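Rab3 interacting molecule variant 2 (PDB 4TS6) probably acts as a scaffold of the presynaptic active zone that interacts with Rab3 and supports synaptic release, and is represented here by its C2A domain. Local coordinates at residues Gly17-Gln20 with Asn21-Gln24; Gly83-Arg86 with Cys87-Asn90. All coordinates share one frame; numbering follows the deposited sequence.

Both contacts lie at one end of the C2 beta sandwich, with their centres about 9 Å apart. Contact 1 comes first along the chain. It is the hairpin turn between strands 11-19 and 24-33, neighbours in one four-stranded sheet. Contact 2 follows in the loop that leaves strand 74-81 of that same sheet and leads to strand 93-100 of the other. The two touch: the hydroxyl of Y18 probably bonds to the carbonyl of L84, and L23 pairs with L84 through the backbone. In calcium-binding C2 relatives the metal sits in loops such as those after strands 24-33 and 93-100, at the other end. By analogy the two contacts probably lie away from any such site.

Contact 1: residues Gly17-Gln20 with Asn21-Gln24; sequences GYDQ and NTLQ
D19 and Q24 close the beta hairpin between strands 11-19 and 24-33, and L23 and Q24 face D19 together as a G1 bulge. A four-residue loop joins D19 and Q24, which form an antiparallel hydrogen-bonded pair. D19 N gives a nearly straight bond to Q24 O at 2.9 Å. In return D19 O accepts from two donors on opposite faces of its plane. T22 N comes from above one face, closing the beta turn over Q20 and N21, and Q24 N comes at a lesser tilt on the other. L23 has positive phi (56°), the left-handed conformation characteristic of this position, which glycine usually occupies.

The D19 side chain turns back over the loop. Its CG stands anti to the backbone N (chi1 -180°), which carries the carboxylate out to the turn. There OD1 takes N21 N at 2.9 Å, from above the carboxylate plane, in an Asx turn. OD2 lies 3.2 Å from T22 OG1. That hydroxyl donates to Q24 OE1 at 2.9 Å, approaching from above the plane of the amide. Y18 works on another side of the hairpin. Its ring runs side by side with L23, and CD1 lies 3.2 Å from Q24 O. The ring's OH meets L23 CD2 at 3.7 Å, but its polar partner is L84 O. A leucine in place of D19 would probably leave N21 N without its side-chain acceptor and make the turn less firmly fixed.

The turn thus has two supports, backbone bonds on the D19 carbonyl and a side-chain bond from the D19 carboxylate. Because the carboxylate accepts a backbone N-H, its negative charge is probably partly offset within the loop.

Contact 2: residues Gly83-Arg86 with Cys87-Asn90; sequences GLRR and CDLN
G83 is joined to D88 through a water, which donates to G83 O at 3.2 Å and makes a weak bond to D88 OD2. Next, L84 packs its CD1 on L89 CD2 at 4.0 Å, the two side chains crossing at about a right angle. Its CD2 also reaches D88 CB.

R85 is tied to D88 three times. Its backbone N donates to D88 OD2 at 2.8 Å, on the anti side of the carboxylate. Its guanidinium comes side-on: NE bonds to OD2, and NH2 makes a salt bridge to OD1 at 3.0 Å on the syn side. Both oxygens lie close to the guanidinium plane, yet the two flat groups are turned 38° apart. The chain bends at chi3 (-58°), which folds the head back onto the acid. C87 SG sits over one guanidinium face, 3.6 Å from R85 CZ.

The backbone here coils into overlapping turns in the C2-domain loop between strands 74-81 and 93-100, which carries the chain from one sheet to the other. D88 N returns to R85 O, L89 N to R86 O and N90 N to C87 O.

R86 bends at chi2 (45°), and its side chain crosses that of L89 at about a right angle, with R86 CD 3.8 Å from L89 CD1. Its guanidinium has two acceptors: NH2 gives a bond to N90 OD1 at 3.1 Å, in the guanidinium plane, while NH1 bonds to the carbonyl of H120. L122 is packed against both R86 and L89.

Contact 1: residues Gly17-Gln20 with Asn21-Gln24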
loop_
_atom_site.group_PDB
_atom_site.type_symbol
_atom_site.label_atom_id
_atom_site.label_comp_id
_atom_site.label_asym_id
_atom_site.label_seq_id
_atom_site.Cartn_x
_atom_site.Cartn_y
_atom_site.Cartn_z
ATOM N N GLY A 17 -1.198 12.209 2.155
ATOM C CA GLY A 17 -1.291 13.661 2.126
ATOM C C GLY A 17 -1.864 14.119 0.803
ATOM O O GLY A 17 -1.757 13.416 -0.204
ATOM N N TYR A 18 -2.500 15.282 0.790
ATOM C CA TYR A 18 -2.887 15.874 -0.479
ATOM C C TYR A 18 -2.385 17.300 -0.543
ATOM O O TYR A 18 -2.665 18.090 0.349
ATOM C CB TYR A 18 -4.410 15.847 -0.700
ATOM C CG TYR A 18 -4.764 16.603 -1.959
ATOM C CD1 TYR A 18 -4.567 16.033 -3.211
ATOM C CD2 TYR A 18 -5.247 17.899 -1.900
ATOM C CE1 TYR A 18 -4.857 16.735 -4.367
ATOM C CE2 TYR A 18 -5.535 18.604 -3.047
ATOM C CZ TYR A 18 -5.335 18.018 -4.277
ATOM O OH TYR A 18 -5.623 18.726 -5.426
ATOM N N ASP A 19 -1.645 17.635 -1.596
ATOM C CA ASP A 19 -1.126 18.991 -1.748
ATOM C C ASP A 19 -1.840 19.757 -2.866
ATOM O O ASP A 19 -1.620 19.488 -4.053
ATOM C CB ASP A 19 0.383 18.940 -2.010
ATOM C CG ASP A 19 1.000 20.316 -2.178
ATOM O OD1 ASP A 19 0.324 21.332 -1.897
ATOM O OD2 ASP A 19 2.176 20.378 -2.591
ATOM N N GLN A 20 -2.669 20.727 -2.488
ATOM C CA GLN A 20 -3.443 21.482 -3.467
ATOM C C GLN A 20 -2.567 22.351 -4.357
ATOM O O GLN A 20 -2.995 22.759 -5.440
ATOM C CB GLN A 20 -4.491 22.353 -2.779
ATOM C CG GLN A 20 -3.906 23.394 -1.848
ATOM C CD GLN A 20 -4.978 24.239 -1.187
ATOM O OE1 GLN A 20 -6.171 24.000 -1.374
ATOM N NE2 GLN A 20 -4.559 25.234 -0.409
ATOM N N ASN A 21 -1.347 22.638 -3.909
ATOM C CA ASN A 21 -0.476 23.526 -4.672
ATOM C C ASN A 21 0.171 22.839 -5.857
ATOM O O ASN A 21 0.649 23.502 -6.766
ATOM C CB ASN A 21 0.596 24.148 -3.780
ATOM C CG ASN A 21 0.013 25.063 -2.727
ATOM O OD1 ASN A 21 -0.942 25.797 -2.985
ATOM N ND2 ASN A 21 0.584 25.023 -1.527
ATOM N N THR A 22 0.192 21.510 -5.846
ATOM C CA THR A 22 0.775 20.750 -6.949
ATOM C C THR A 22 -0.212 19.740 -7.541
ATOM O O THR A 22 0.133 19.015 -8.478
ATOM C CB THR A 22 2.018 19.971 -6.499
ATOM O OG1 THR A 22 1.658 19.086 -5.431
ATOM C CG2 THR A 22 3.100 20.923 -6.027
ATOM N N LEU A 23 -1.423 19.707 -6.986
ATOM C CA LEU A 23 -2.469 18.749 -7.389
ATOM C C LEU A 23 -1.999 17.305 -7.281
ATOM O O LEU A 23 -2.182 16.512 -8.212
ATOM C CB LEU A 23 -2.954 19.015 -8.812
ATOM C CG LEU A 23 -3.376 20.445 -9.147
ATOM C CD1 LEU A 23 -3.771 20.545 -10.622
ATOM C CD2 LEU A 23 -4.501 20.943 -8.227
ATOM N N GLN A 24 -1.405 16.959 -6.142
ATOM C CA GLN A 24 -0.827 15.632 -5.973
ATOM C C GLN A 24 -1.365 14.942 -4.745
ATOM O O GLN A 24 -1.485 15.556 -3.681
ATOM C CB GLN A 24 0.692 15.735 -5.868
ATOM C CG GLN A 24 1.361 16.164 -7.178
ATOM C CD GLN A 24 2.855 16.373 -7.021
ATOM O OE1 GLN A 24 3.323 16.806 -5.968
ATOM N NE2 GLN A 24 3.607 16.069 -8.067
#

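Contact 2: residues Gly83-Arg86 with Cys87-Asn90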
loop_
_atom_site.group_PDB
_atom_site.type_symbol
_atom_site.label_atom_id
_atom_site.label_comp_id
_atom_site.label_asym_id
_atom_site.label_seq_id
_atom_site.Cartn_x
_atom_site.Cartn_y
_atom_site.Cartn_z
ATOM N N GLY A 83 -2.094 15.446 -11.096
ATOM C CA GLY A 83 -3.251 15.862 -11.880
ATOM C C GLY A 83 -4.590 15.667 -11.187
ATOM O O GLY A 83 -5.597 15.374 -11.844
ATOM N N LEU A 84 -4.623 15.887 -9.874
ATOM C CA LEU A 84 -5.831 15.630 -9.081
ATOM C C LEU A 84 -6.259 16.825 -8.226
ATOM O O LEU A 84 -5.471 17.315 -7.419
ATOM C CB LEU A 84 -5.578 14.427 -8.156
ATOM C CG LEU A 84 -5.359 13.099 -8.881
ATOM C CD1 LEU A 84 -4.756 12.041 -7.966
ATOM C CD2 LEU A 84 -6.672 12.607 -9.476
ATOM N N ARG A 85 -7.496 17.297 -8.388
ATOM C CA ARG A 85 -8.061 18.226 -7.409
ATOM C C ARG A 85 -8.513 17.378 -6.240
ATOM O O ARG A 85 -8.759 16.187 -6.403
ATOM C CB ARG A 85 -9.276 18.985 -7.964
ATOM C CG ARG A 85 -8.990 19.859 -9.180
ATOM C CD ARG A 85 -10.281 20.390 -9.786
ATOM N NE ARG A 85 -11.164 19.295 -10.181
ATOM C CZ ARG A 85 -12.395 19.454 -10.657
ATOM N NH1 ARG A 85 -12.900 20.670 -10.807
ATOM N NH2 ARG A 85 -13.119 18.386 -10.974
ATOM N N ARG A 86 -8.633 17.972 -5.062
ATOM C CA ARG A 86 -9.146 17.225 -3.924
ATOM C C ARG A 86 -10.473 16.530 -4.290
ATOM O O ARG A 86 -10.660 15.354 -4.003
ATOM C CB ARG A 86 -9.323 18.150 -2.706
ATOM C CG ARG A 86 -9.815 17.433 -1.438
ATOM C CD ARG A 86 -9.054 16.131 -1.215
ATOM N NE ARG A 86 -9.545 15.356 -0.074
ATOM C CZ ARG A 86 -10.600 14.547 -0.116
ATOM N NH1 ARG A 86 -10.967 13.877 0.968
ATOM N NH2 ARG A 86 -11.296 14.409 -1.239
ATOM N N CYS A 87 -11.375 17.242 -4.958
ATOM C CA CYS A 87 -12.696 16.675 -5.225
ATOM C C CYS A 87 -12.636 15.504 -6.206
ATOM O O CYS A 87 -13.530 14.657 -6.213
ATOM C CB CYS A 87 -13.672 17.752 -5.701
ATOM S SG CYS A 87 -13.181 18.534 -7.234
ATOM N N ASP A 88 -11.569 15.440 -7.005
ATOM C CA ASP A 88 -11.376 14.335 -7.940
ATOM C C ASP A 88 -11.131 13.017 -7.217
ATOM O O ASP A 88 -11.206 11.945 -7.819
ATOM C CB ASP A 88 -10.208 14.627 -8.888
ATOM C CG ASP A 88 -10.510 15.737 -9.847
ATOM O OD1 ASP A 88 -11.672 15.840 -10.298
ATOM O OD2 ASP A 88 -9.591 16.530 -10.145
ATOM N N LEU A 89 -10.836 13.092 -5.926
ATOM C CA LEU A 89 -10.562 11.885 -5.156
ATOM C C LEU A 89 -11.867 11.242 -4.703
ATOM O O LEU A 89 -11.888 10.083 -4.288
ATOM C CB LEU A 89 -9.696 12.209 -3.941
ATOM C CG LEU A 89 -8.315 12.799 -4.234
ATOM C CD1 LEU A 89 -7.563 13.053 -2.945
ATOM C CD2 LEU A 89 -7.527 11.888 -5.131
ATOM N N ASN A 90 -12.962 11.986 -4.794
ATOM C CA ASN A 90 -14.234 11.456 -4.327
ATOM C C ASN A 90 -14.695 10.391 -5.290
ATOM O O ASN A 90 -14.814 10.642 -6.488
ATOM C CB ASN A 90 -15.272 12.564 -4.198
ATOM C CG ASN A 90 -14.809 13.673 -3.286
ATOM O OD1 ASN A 90 -13.983 13.447 -2.402
ATOM N ND2 ASN A 90 -15.318 14.881 -3.503
HETATM O O HOH W 1 -8.566 15.505 -12.952
#